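PDB 4GCN: stress-induced-phosphoprotein 1 from Caenorhabditis elegans, which binds Hsp70 and the C-terminal MEEVD peptide of Hsp90, inhibits the Hsp90 ATPase, and is represented here by its N-terminal TPR domain. Local coordinates for residues T5-N16 with H30-N41; L99-L110 with L118-E126. All coordinates share one frame; numbering follows the deposited sequence. Where two conformers were deposited one is given.

How the contacts relate
Contacts 1 and 2 sit at opposite ends of this all-helical domain, their centres 31 Å apart and their nearest atoms about 15 Å apart, and both are partly buried. Contact 1 pairs the two helices of the first TPR repeat, 3-20 and 24-37; contact 2 packs helix 116-126 against helix 99-112, the second helix of the third repeat. The axes come much closer in contact 1, where alanine and glycine line the seam, and hydrogen bonds and a bridging water lie along it. Contact 2 is wider and is filled by leucine, valine and phenylalanine. Each has a histidine bonded to a glutamate, though the carboxylate is met differently.

Contact 1 of 2, residues T5-N16 with H30-N41; sequences TDAAIAEKDLGN and HYDKAIELDPSN
Glu11 and His30 join the two antiparallel helices of the first TPR repeat, a helical hairpin whose axes approach to 7.6 Å. The Glu11 side chain is a knob among His30, Lys33, Ala34 and Leu37. Its chain bends at chi2 (-69°), which turns the carboxylate back toward the imidazole; carboxylate and ring lie nearly coplanar, and His30 ND1 donates to the syn lone pair of Glu11 OE1 over 2.5 Å. Leu14 CB stands over the centre of one face of that ring, 3.6 Å from its centroid. An alanine in place of His30 would probably leave the Glu11 carboxylate without this donor and open a gap beneath Leu14. Next to it, Gly15 CA lies over a face of the Tyr31 ring, offset toward the rim; with no side chain there, the ring can lie close. The amide of Asn16 reaches the same ring from its edge: ND2 donates to Tyr31 OH at 2.6 Å and also bonds Asn47 of helix 42-54, tying the hairpin to the next repeat. Toward the other end Ala8 CB fits against Leu37 CB at 3.7 Å and Asp38 CB at 3.6 Å. Here Thr5 CG2 lies 3.5 Å from Asp38 OD2. Asn41 OD1 N-caps helix 42-54 at Thr43 N, and one water donates to both Thr5 O and Asp38 OD2 while accepting from Asn41 ND2 at 3.1 Å.

Contact 2 of 2, residues L99-L110 with L118-E126; sequences LSLAVQWFHRSL and LVKKVKELE
Leu99 meets Leu125 obliquely, its CD1 3.9 Å from Leu125 CD2, at one end of an antiparallel helix pair. One turn on, Val103 CG1 lies beside the carboxylate of Glu126, and its CG2 faces Leu125 CB. Phe106 fills the middle as a knob among Leu118, Lys121, Val122 and Leu125. Leu118 CD1 covers one face of its ring, 3.7 Å from Phe106 CD1, while Leu125 CD1 comes to 3.6 Å from Phe106 CE2 and the aliphatic Lys121 CE to 3.6 Å from Phe106 CZ. The Lys121 chain runs extended past the ring, and its ammonium bonds Gln94. His107 turns its ring toward the second helix: NE2 donates to Glu126 OE2 over 2.7 Å, nearly straight at 171°. The acceptor lies in the imidazole plane, but the histidine meets the carboxylate from above its plane, 44° out. Val122 CG1 covers a face of the same ring. Leu110 closes the row, its CG anti to the carbonyl carbon (chi1 -73°), which directs the branch toward the second helix, where CD2 touches both Leu118 CB and Val119 CG2, 3.7 Å from each. The axes come no closer than 10.4 Å, room taken up by these branched and aromatic side chains. Helix 116-126 thus packs, like the C-terminal capping helix common in TPR domains, on helix 99-112 of the third repeat, whose Trp105 and Ser109 touch helix 79-95, with Trp105 and Arg108 reaching helix 58-74.

Contact 1 of 2, residues T5-N16 with H30-N41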
loop_
_atom_site.group_PDB
_atom_site.type_symbol
_atom_site.label_atom_id
_atom_site.label_comp_id
_atom_site.label_asym_id
_atom_site.label_seq_id
_atom_site.Cartn_x
_atom_site.Cartn_y
_atom_site.Cartn_z
ATOM N N THR A 5 -2.143 18.141 8.971
ATOM C CA THR A 5 -2.778 17.048 8.228
ATOM C C THR A 5 -3.278 17.518 6.836
ATOM O O THR A 5 -3.197 16.749 5.859
ATOM C CB THR A 5 -3.869 16.312 9.053
ATOM O OG1 THR A 5 -4.898 17.200 9.367
ATOM C CG2 THR A 5 -3.319 15.752 10.364
ATOM N N ASP A 6 -3.705 18.759 6.713
ATOM C CA ASP A 6 -4.022 19.307 5.406
ATOM C C ASP A 6 -2.800 19.483 4.557
ATOM O O ASP A 6 -2.852 19.206 3.361
ATOM C CB ASP A 6 -4.688 20.665 5.512
ATOM C CG ASP A 6 -6.095 20.581 6.048
ATOM O OD1 ASP A 6 -6.665 19.480 6.062
ATOM O OD2 ASP A 6 -6.610 21.605 6.454
ATOM N N ALA A 7 -1.718 20.012 5.163
ATOM C CA ALA A 7 -0.425 20.152 4.492
ATOM C C ALA A 7 0.044 18.800 3.928
ATOM O O ALA A 7 0.532 18.726 2.836
ATOM C CB ALA A 7 0.640 20.720 5.447
ATOM N N ALA A 8 -0.121 17.741 4.693
ATOM C CA ALA A 8 0.288 16.436 4.256
ATOM C C ALA A 8 -0.474 16.001 3.021
ATOM O O ALA A 8 0.106 15.433 2.084
ATOM C CB ALA A 8 0.123 15.415 5.380
ATOM N N ILE A 9 -1.774 16.205 3.044
ATOM C CA ILE A 9 -2.590 15.859 1.900
ATOM C C ILE A 9 -2.133 16.613 0.637
ATOM O O ILE A 9 -2.211 16.087 -0.433
ATOM C CB ILE A 9 -4.084 16.106 2.241
ATOM C CG1 ILE A 9 -4.559 15.042 3.223
ATOM C CG2 ILE A 9 -4.937 16.057 0.988
ATOM C CD1 ILE A 9 -5.998 15.186 3.672
ATOM N N ALA A 10 -1.761 17.894 0.768
ATOM C CA ALA A 10 -1.346 18.703 -0.349
ATOM C C ALA A 10 -0.060 18.087 -0.940
ATOM O O ALA A 10 0.066 17.968 -2.141
ATOM C CB ALA A 10 -1.123 20.181 0.078
ATOM N N GLU A 11 0.872 17.672 -0.105
ATOM C CA GLU A 11 2.030 16.939 -0.595
ATOM C C GLU A 11 1.686 15.617 -1.314
ATOM O O GLU A 11 2.268 15.308 -2.350
ATOM C CB GLU A 11 3.020 16.670 0.534
ATOM C CG GLU A 11 3.890 17.883 0.903
ATOM C CD GLU A 11 4.897 18.250 -0.205
ATOM O OE1 GLU A 11 5.260 17.442 -1.081
ATOM O OE2 GLU A 11 5.323 19.378 -0.215
ATOM N N LYS A 12 0.701 14.890 -0.796
ATOM C CA LYS A 12 0.242 13.667 -1.439
ATOM C C LYS A 12 -0.253 13.969 -2.858
ATOM O O LYS A 12 0.004 13.205 -3.785
ATOM C CB LYS A 12 -0.885 13.022 -0.611
ATOM C CG LYS A 12 -1.500 11.755 -1.204
ATOM C CD LYS A 12 -2.934 11.580 -0.771
ATOM C CE LYS A 12 -3.769 12.640 -1.442
ATOM N NZ LYS A 12 -5.150 12.219 -1.461
ATOM N N ASP A 13 -0.982 15.044 -2.989
ATOM C CA ASP A 13 -1.545 15.425 -4.291
ATOM C C ASP A 13 -0.400 15.744 -5.275
ATOM O O ASP A 13 -0.450 15.397 -6.476
ATOM C CB ASP A 13 -2.546 16.558 -4.115
ATOM C CG ASP A 13 -3.839 16.096 -3.474
ATOM O OD1 ASP A 13 -4.092 14.872 -3.374
ATOM O OD2 ASP A 13 -4.604 16.954 -3.051
ATOM N N LEU A 14 0.663 16.363 -4.767
ATOM C CA LEU A 14 1.847 16.627 -5.583
ATOM C C LEU A 14 2.531 15.308 -5.942
ATOM O O LEU A 14 3.030 15.097 -7.072
ATOM C CB LEU A 14 2.849 17.557 -4.843
ATOM C CG LEU A 14 2.335 18.979 -4.515
ATOM C CD1 LEU A 14 3.425 19.836 -3.874
ATOM C CD2 LEU A 14 1.830 19.696 -5.751
ATOM N N GLY A 15 2.649 14.431 -4.974
ATOM C CA GLY A 15 3.150 13.071 -5.278
ATOM C C GLY A 15 2.356 12.324 -6.376
ATOM O O GLY A 15 2.964 11.661 -7.260
ATOM N N ASN A 16 1.010 12.407 -6.323
ATOM C CA ASN A 16 0.146 11.756 -7.292
ATOM C C ASN A 16 0.406 12.349 -8.657
ATOM O O ASN A 16 0.415 11.650 -9.620
ATOM C CB ASN A 16 -1.346 11.932 -6.979
ATOM C CG ASN A 16 -1.845 11.194 -5.723
ATOM O OD1 ASN A 16 -3.007 11.433 -5.305
ATOM N ND2 ASN A 16 -1.038 10.367 -5.087
ATOM N N HIS A 30 7.670 13.691 -2.552
ATOM C CA HIS A 30 6.452 14.246 -2.054
ATOM C C HIS A 30 5.724 13.373 -1.061
ATOM O O HIS A 30 5.212 13.864 -0.009
ATOM C CB HIS A 30 5.573 14.602 -3.235
ATOM C CG HIS A 30 6.063 15.850 -4.011
ATOM N ND1 HIS A 30 6.198 17.094 -3.419
ATOM C CD2 HIS A 30 6.412 16.015 -5.335
ATOM C CE1 HIS A 30 6.646 17.988 -4.348
ATOM N NE2 HIS A 30 6.790 17.337 -5.513
ATOM N N TYR A 31 5.640 12.062 -1.334
ATOM C CA TYR A 31 4.943 11.160 -0.396
ATOM C C TYR A 31 5.720 11.115 0.892
ATOM O O TYR A 31 5.153 11.038 1.952
ATOM C CB TYR A 31 4.752 9.759 -0.992
ATOM C CG TYR A 31 3.781 9.625 -2.174
ATOM C CD1 TYR A 31 2.601 10.333 -2.234
ATOM C CD2 TYR A 31 4.076 8.756 -3.236
ATOM C CE1 TYR A 31 1.699 10.183 -3.317
ATOM C CE2 TYR A 31 3.242 8.631 -4.304
ATOM C CZ TYR A 31 2.041 9.334 -4.351
ATOM O OH TYR A 31 1.197 9.171 -5.401
ATOM N N ASP A 32 7.040 11.210 0.796
ATOM C CA ASP A 32 7.900 11.224 2.005
ATOM C C ASP A 32 7.639 12.477 2.818
ATOM O O ASP A 32 7.593 12.425 4.044
ATOM C CB ASP A 32 9.396 11.180 1.624
ATOM C CG ASP A 32 9.859 9.753 1.178
ATOM O OD1 ASP A 32 9.102 8.776 1.387
ATOM O OD2 ASP A 32 10.953 9.641 0.615
ATOM N N LYS A 33 7.483 13.584 2.110
ATOM C CA LYS A 33 7.103 14.856 2.727
ATOM C C LYS A 33 5.719 14.727 3.397
ATOM O O LYS A 33 5.513 15.228 4.497
ATOM C CB LYS A 33 7.173 16.029 1.742
ATOM C CG LYS A 33 8.605 16.520 1.511
ATOM C CD LYS A 33 8.619 17.812 0.715
ATOM C CE LYS A 33 9.941 18.033 0.021
ATOM N NZ LYS A 33 9.822 19.369 -0.614
ATOM N N ALA A 34 4.808 14.027 2.737
ATOM C CA ALA A 34 3.478 13.777 3.351
ATOM C C ALA A 34 3.583 13.040 4.692
ATOM O O ALA A 34 2.972 13.446 5.687
ATOM C CB ALA A 34 2.568 13.024 2.386
ATOM N N ILE A 35 4.399 11.986 4.712
ATOM C CA ILE A 35 4.607 11.200 5.888
ATOM C C ILE A 35 5.320 11.992 6.967
ATOM O O ILE A 35 5.024 11.828 8.140
ATOM C CB ILE A 35 5.355 9.873 5.536
ATOM C CG1 ILE A 35 4.422 9.006 4.662
ATOM C CG2 ILE A 35 5.901 9.208 6.820
ATOM C CD1 ILE A 35 5.116 7.927 3.850
ATOM N N GLU A 36 6.240 12.849 6.577
ATOM C CA GLU A 36 6.876 13.766 7.524
ATOM C C GLU A 36 5.865 14.669 8.232
ATOM O O GLU A 36 5.957 14.872 9.403
ATOM C CB GLU A 36 7.894 14.610 6.797
ATOM C CG GLU A 36 9.032 15.120 7.658
ATOM C CD GLU A 36 9.997 15.994 6.856
ATOM O OE1 GLU A 36 10.193 15.724 5.640
ATOM O OE2 GLU A 36 10.525 16.981 7.423
ATOM N N LEU A 37 4.904 15.197 7.481
ATOM C CA LEU A 37 3.863 16.086 8.011
ATOM C C LEU A 37 2.789 15.362 8.832
ATOM O O LEU A 37 2.262 15.927 9.784
ATOM C CB LEU A 37 3.189 16.819 6.845
ATOM C CG LEU A 37 4.090 17.869 6.160
ATOM C CD1 LEU A 37 3.613 18.290 4.761
ATOM C CD2 LEU A 37 4.239 19.098 7.053
ATOM N N ASP A 38 2.429 14.145 8.413
ATOM C CA ASP A 38 1.359 13.374 9.042
ATOM C C ASP A 38 1.628 11.886 8.794
ATOM O O ASP A 38 1.136 11.284 7.835
ATOM C CB ASP A 38 -0.037 13.777 8.569
ATOM C CG ASP A 38 -1.162 12.945 9.217
ATOM O OD1 ASP A 38 -0.958 12.304 10.271
ATOM O OD2 ASP A 38 -2.260 12.950 8.627
ATOM N N PRO A 39 2.413 11.293 9.688
ATOM C CA PRO A 39 2.706 9.861 9.635
ATOM C C PRO A 39 1.548 8.934 10.024
ATOM O O PRO A 39 1.680 7.731 9.909
ATOM C CB PRO A 39 3.854 9.717 10.643
ATOM C CG PRO A 39 3.636 10.813 11.605
ATOM C CD PRO A 39 3.042 11.951 10.826
ATOM N N SER A 40 0.397 9.465 10.405
ATOM C CA SER A 40 -0.748 8.691 10.834
ATOM C C SER A 40 -1.722 8.380 9.708
ATOM O O SER A 40 -2.751 7.755 9.943
ATOM C CB SER A 40 -1.499 9.469 11.924
ATOM O OG SER A 40 -2.290 10.543 11.396
ATOM N N ASN A 41 -1.425 8.832 8.500
ATOM C CA ASN A 41 -2.353 8.660 7.351
ATOM C C ASN A 41 -1.941 7.484 6.445
ATOM O O ASN A 41 -0.941 7.515 5.685
ATOM C CB ASN A 41 -2.471 9.959 6.584
ATOM C CG ASN A 41 -3.534 9.923 5.489
ATOM O OD1 ASN A 41 -3.943 8.874 5.049
ATOM N ND2 ASN A 41 -3.993 11.116 5.053
HETATM O O HOH W 1 -3.200 13.805 6.285
#

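Contact 2 of 2, residues L99-L110 with L118-E126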
loop_
_atom_site.group_PDB
_atom_site.type_symbol
_atom_site.label_atom_id
_atom_site.label_comp_id
_atom_site.label_asym_id
_atom_site.label_seq_id
_atom_site.Cartn_x
_atom_site.Cartn_y
_atom_site.Cartn_z
ATOM N N LEU A 99 5.310 -17.827 -3.480
ATOM C CA LEU A 99 3.884 -18.153 -3.375
ATOM C C LEU A 99 3.492 -18.308 -1.947
ATOM O O LEU A 99 2.385 -17.989 -1.570
ATOM C CB LEU A 99 3.567 -19.477 -4.084
ATOM C CG LEU A 99 2.050 -19.747 -4.306
ATOM C CD1 LEU A 99 1.559 -18.791 -5.379
ATOM C CD2 LEU A 99 1.747 -21.218 -4.683
ATOM N N SER A 100 4.389 -18.865 -1.143
ATOM C CA SER A 100 4.048 -19.123 0.245
ATOM C C SER A 100 3.596 -17.812 0.954
ATOM O O SER A 100 2.488 -17.729 1.553
ATOM C CB SER A 100 5.216 -19.800 0.948
ATOM O OG SER A 100 5.414 -21.118 0.467
ATOM N N LEU A 101 4.444 -16.811 0.825
ATOM C CA LEU A 101 4.209 -15.475 1.413
ATOM C C LEU A 101 3.048 -14.759 0.716
ATOM O O LEU A 101 2.226 -14.175 1.409
ATOM C CB LEU A 101 5.490 -14.612 1.484
ATOM C CG LEU A 101 6.210 -14.562 2.863
ATOM C CD1 LEU A 101 5.377 -13.723 3.876
ATOM C CD2 LEU A 101 6.496 -15.954 3.423
ATOM N N ALA A 102 2.940 -14.888 -0.610
ATOM C CA ALA A 102 1.857 -14.296 -1.363
ATOM C C ALA A 102 0.553 -14.786 -0.791
ATOM O O ALA A 102 -0.349 -13.984 -0.508
ATOM C CB ALA A 102 1.936 -14.615 -2.858
ATOM N N VAL A 103 0.384 -16.108 -0.701
ATOM C CA VAL A 103 -0.863 -16.693 -0.200
ATOM C C VAL A 103 -1.104 -16.329 1.301
ATOM O O VAL A 103 -2.253 -16.053 1.695
ATOM C CB VAL A 103 -0.819 -18.220 -0.450
ATOM C CG1 VAL A 103 -1.871 -18.976 0.325
ATOM C CG2 VAL A 103 -0.939 -18.455 -1.983
ATOM N N GLN A 104 -0.071 -16.254 2.097
ATOM C CA GLN A 104 -0.259 -15.784 3.508
ATOM C C GLN A 104 -0.933 -14.396 3.496
ATOM O O GLN A 104 -1.882 -14.178 4.267
ATOM C CB GLN A 104 1.041 -15.673 4.307
ATOM C CG GLN A 104 1.511 -16.973 4.966
ATOM C CD GLN A 104 2.926 -16.853 5.528
ATOM O OE1 GLN A 104 3.283 -15.819 6.106
ATOM N NE2 GLN A 104 3.729 -17.926 5.387
ATOM N N TRP A 105 -0.469 -13.507 2.607
ATOM C CA TRP A 105 -0.932 -12.139 2.595
ATOM C C TRP A 105 -2.358 -12.054 2.000
ATOM O O TRP A 105 -3.193 -11.317 2.481
ATOM C CB TRP A 105 0.033 -11.225 1.823
ATOM C CG TRP A 105 1.125 -10.702 2.685
ATOM C CD1 TRP A 105 2.401 -11.194 2.858
ATOM C CD2 TRP A 105 1.038 -9.550 3.540
ATOM N NE1 TRP A 105 3.099 -10.464 3.809
ATOM C CE2 TRP A 105 2.321 -9.448 4.249
ATOM C CE3 TRP A 105 0.032 -8.666 3.848
ATOM C CZ2 TRP A 105 2.590 -8.405 5.129
ATOM C CZ3 TRP A 105 0.323 -7.578 4.678
ATOM C CH2 TRP A 105 1.553 -7.464 5.329
ATOM N N PHE A 106 -2.613 -12.809 0.948
ATOM C CA PHE A 106 -3.915 -12.832 0.305
ATOM C C PHE A 106 -5.001 -13.323 1.282
ATOM O O PHE A 106 -6.096 -12.825 1.299
ATOM C CB PHE A 106 -3.837 -13.733 -0.903
ATOM C CG PHE A 106 -3.108 -13.122 -2.100
ATOM C CD1 PHE A 106 -3.192 -11.787 -2.409
ATOM C CD2 PHE A 106 -2.390 -13.929 -2.960
ATOM C CE1 PHE A 106 -2.572 -11.246 -3.582
ATOM C CE2 PHE A 106 -1.737 -13.384 -4.111
ATOM C CZ PHE A 106 -1.849 -12.048 -4.407
ATOM N N HIS A 107 -4.716 -14.368 2.030
ATOM C CA HIS A 107 -5.614 -14.821 3.060
ATOM C C HIS A 107 -5.885 -13.801 4.153
ATOM O O HIS A 107 -7.064 -13.638 4.518
ATOM C CB HIS A 107 -5.145 -16.119 3.658
ATOM C CG HIS A 107 -5.578 -17.311 2.865
ATOM N ND1 HIS A 107 -6.893 -17.598 2.643
ATOM C CD2 HIS A 107 -4.844 -18.305 2.249
ATOM C CE1 HIS A 107 -6.982 -18.782 1.947
ATOM N NE2 HIS A 107 -5.740 -19.190 1.681
ATOM N N ARG A 108 -4.839 -13.109 4.662
ATOM C CA ARG A 108 -5.024 -11.885 5.473
ATOM C C ARG A 108 -5.939 -10.852 4.860
ATOM O O ARG A 108 -6.935 -10.421 5.491
ATOM C CB ARG A 108 -3.697 -11.319 5.877
ATOM C CG ARG A 108 -3.050 -12.206 6.949
ATOM C CD ARG A 108 -1.635 -11.847 7.274
ATOM N NE ARG A 108 -1.633 -10.631 8.113
ATOM C CZ ARG A 108 -0.651 -9.726 8.131
ATOM N NH1 ARG A 108 0.440 -9.922 7.422
ATOM N NH2 ARG A 108 -0.724 -8.632 8.904
ATOM N N SER A 109 -5.716 -10.571 3.576
ATOM C CA SER A 109 -6.453 -9.587 2.957
ATOM C C SER A 109 -7.922 -9.965 2.863
ATOM O O SER A 109 -8.785 -9.139 3.104
ATOM C CB SER A 109 -5.913 -9.337 1.557
ATOM O OG SER A 109 -6.727 -8.381 0.914
ATOM N N LEU A 110 -8.215 -11.211 2.501
ATOM C CA LEU A 110 -9.578 -11.638 2.341
ATOM C C LEU A 110 -10.309 -11.632 3.670
ATOM O O LEU A 110 -11.514 -11.384 3.752
ATOM C CB LEU A 110 -9.628 -13.075 1.792
ATOM C CG LEU A 110 -9.255 -13.177 0.332
ATOM C CD1 LEU A 110 -9.230 -14.635 -0.104
ATOM C CD2 LEU A 110 -10.331 -12.383 -0.464
ATOM N N LEU A 118 -10.565 -11.871 -5.616
ATOM C CA LEU A 118 -9.392 -12.441 -4.918
ATOM C C LEU A 118 -9.702 -13.805 -4.378
ATOM O O LEU A 118 -8.831 -14.652 -4.346
ATOM C CB LEU A 118 -8.914 -11.504 -3.779
ATOM C CG LEU A 118 -7.587 -11.808 -3.075
ATOM C CD1 LEU A 118 -6.490 -12.126 -4.099
ATOM C CD2 LEU A 118 -7.213 -10.682 -2.078
ATOM N N VAL A 119 -10.944 -14.029 -3.920
ATOM C CA VAL A 119 -11.316 -15.359 -3.421
ATOM C C VAL A 119 -11.048 -16.401 -4.486
ATOM O O VAL A 119 -10.566 -17.489 -4.197
ATOM C CB VAL A 119 -12.821 -15.443 -2.970
ATOM C CG1 VAL A 119 -13.207 -16.880 -2.638
ATOM C CG2 VAL A 119 -13.093 -14.525 -1.758
ATOM N N LYS A 120 -11.386 -16.058 -5.728
ATOM C CA LYS A 120 -11.227 -16.983 -6.824
ATOM C C LYS A 120 -9.754 -17.174 -7.176
ATOM O O LYS A 120 -9.282 -18.326 -7.353
ATOM C CB LYS A 120 -12.014 -16.498 -8.037
ATOM C CG LYS A 120 -13.540 -16.586 -7.883
ATOM C CD LYS A 120 -14.265 -16.315 -9.217
ATOM C CE LYS A 120 -15.775 -16.109 -9.042
ATOM N NZ LYS A 120 -16.418 -15.983 -10.354
ATOM N N LYS A 121 -9.043 -16.056 -7.193
ATOM C CA LYS A 121 -7.608 -16.044 -7.456
ATOM C C LYS A 121 -6.832 -16.925 -6.461
ATOM O O LYS A 121 -5.951 -17.670 -6.844
ATOM C CB LYS A 121 -7.063 -14.609 -7.432
ATOM C CG LYS A 121 -5.523 -14.534 -7.311
ATOM C CD LYS A 121 -4.936 -13.214 -7.786
ATOM C CE LYS A 121 -3.467 -13.157 -7.450
ATOM N NZ LYS A 121 -2.847 -11.975 -8.058
ATOM N N VAL A 122 -7.176 -16.835 -5.187
ATOM C CA VAL A 122 -6.486 -17.636 -4.161
ATOM C C VAL A 122 -6.777 -19.137 -4.275
ATOM O O VAL A 122 -5.874 -19.954 -4.072
ATOM C CB VAL A 122 -6.827 -17.131 -2.766
ATOM C CG1 VAL A 122 -6.288 -18.082 -1.723
ATOM C CG2 VAL A 122 -6.255 -15.725 -2.591
ATOM N N LYS A 123 -8.031 -19.483 -4.563
ATOM C CA LYS A 123 -8.361 -20.877 -4.814
ATOM C C LYS A 123 -7.501 -21.413 -5.986
ATOM O O LYS A 123 -6.912 -22.487 -5.847
ATOM C CB LYS A 123 -9.862 -21.054 -5.008
ATOM C CG LYS A 123 -10.628 -21.263 -3.679
ATOM C CD LYS A 123 -12.089 -20.781 -3.738
ATOM C CE LYS A 123 -12.717 -20.536 -2.359
ATOM N NZ LYS A 123 -14.187 -20.282 -2.464
ATOM N N GLU A 124 -7.375 -20.643 -7.080
ATOM C CA GLU A 124 -6.552 -21.032 -8.217
ATOM C C GLU A 124 -5.121 -21.217 -7.814
ATOM O O GLU A 124 -4.486 -22.154 -8.255
ATOM C CB GLU A 124 -6.599 -20.012 -9.350
ATOM C CG GLU A 124 -7.946 -19.927 -10.052
ATOM C CD GLU A 124 -8.415 -21.295 -10.460
ATOM O OE1 GLU A 124 -7.677 -21.977 -11.207
ATOM O OE2 GLU A 124 -9.485 -21.716 -9.982
ATOM N N LEU A 125 -4.604 -20.335 -6.983
ATOM C CA LEU A 125 -3.193 -20.413 -6.550
ATOM C C LEU A 125 -2.925 -21.590 -5.623
ATOM O O LEU A 125 -1.780 -22.040 -5.510
ATOM C CB LEU A 125 -2.746 -19.129 -5.798
ATOM C CG LEU A 125 -2.571 -17.814 -6.589
ATOM C CD1 LEU A 125 -2.215 -16.606 -5.712
ATOM C CD2 LEU A 125 -1.503 -18.047 -7.655
ATOM N N GLU A 126 -3.955 -22.023 -4.904
ATOM C CA GLU A 126 -3.816 -23.155 -4.002
ATOM C C GLU A 126 -4.097 -24.517 -4.683
ATOM O O GLU A 126 -3.880 -25.548 -4.061
ATOM C CB GLU A 126 -4.755 -22.978 -2.817
ATOM C CG GLU A 126 -4.419 -21.783 -1.971
ATOM C CD GLU A 126 -5.341 -21.647 -0.786
ATOM O OE1 GLU A 126 -6.568 -21.867 -0.912
ATOM O OE2 GLU A 126 -4.836 -21.319 0.297
#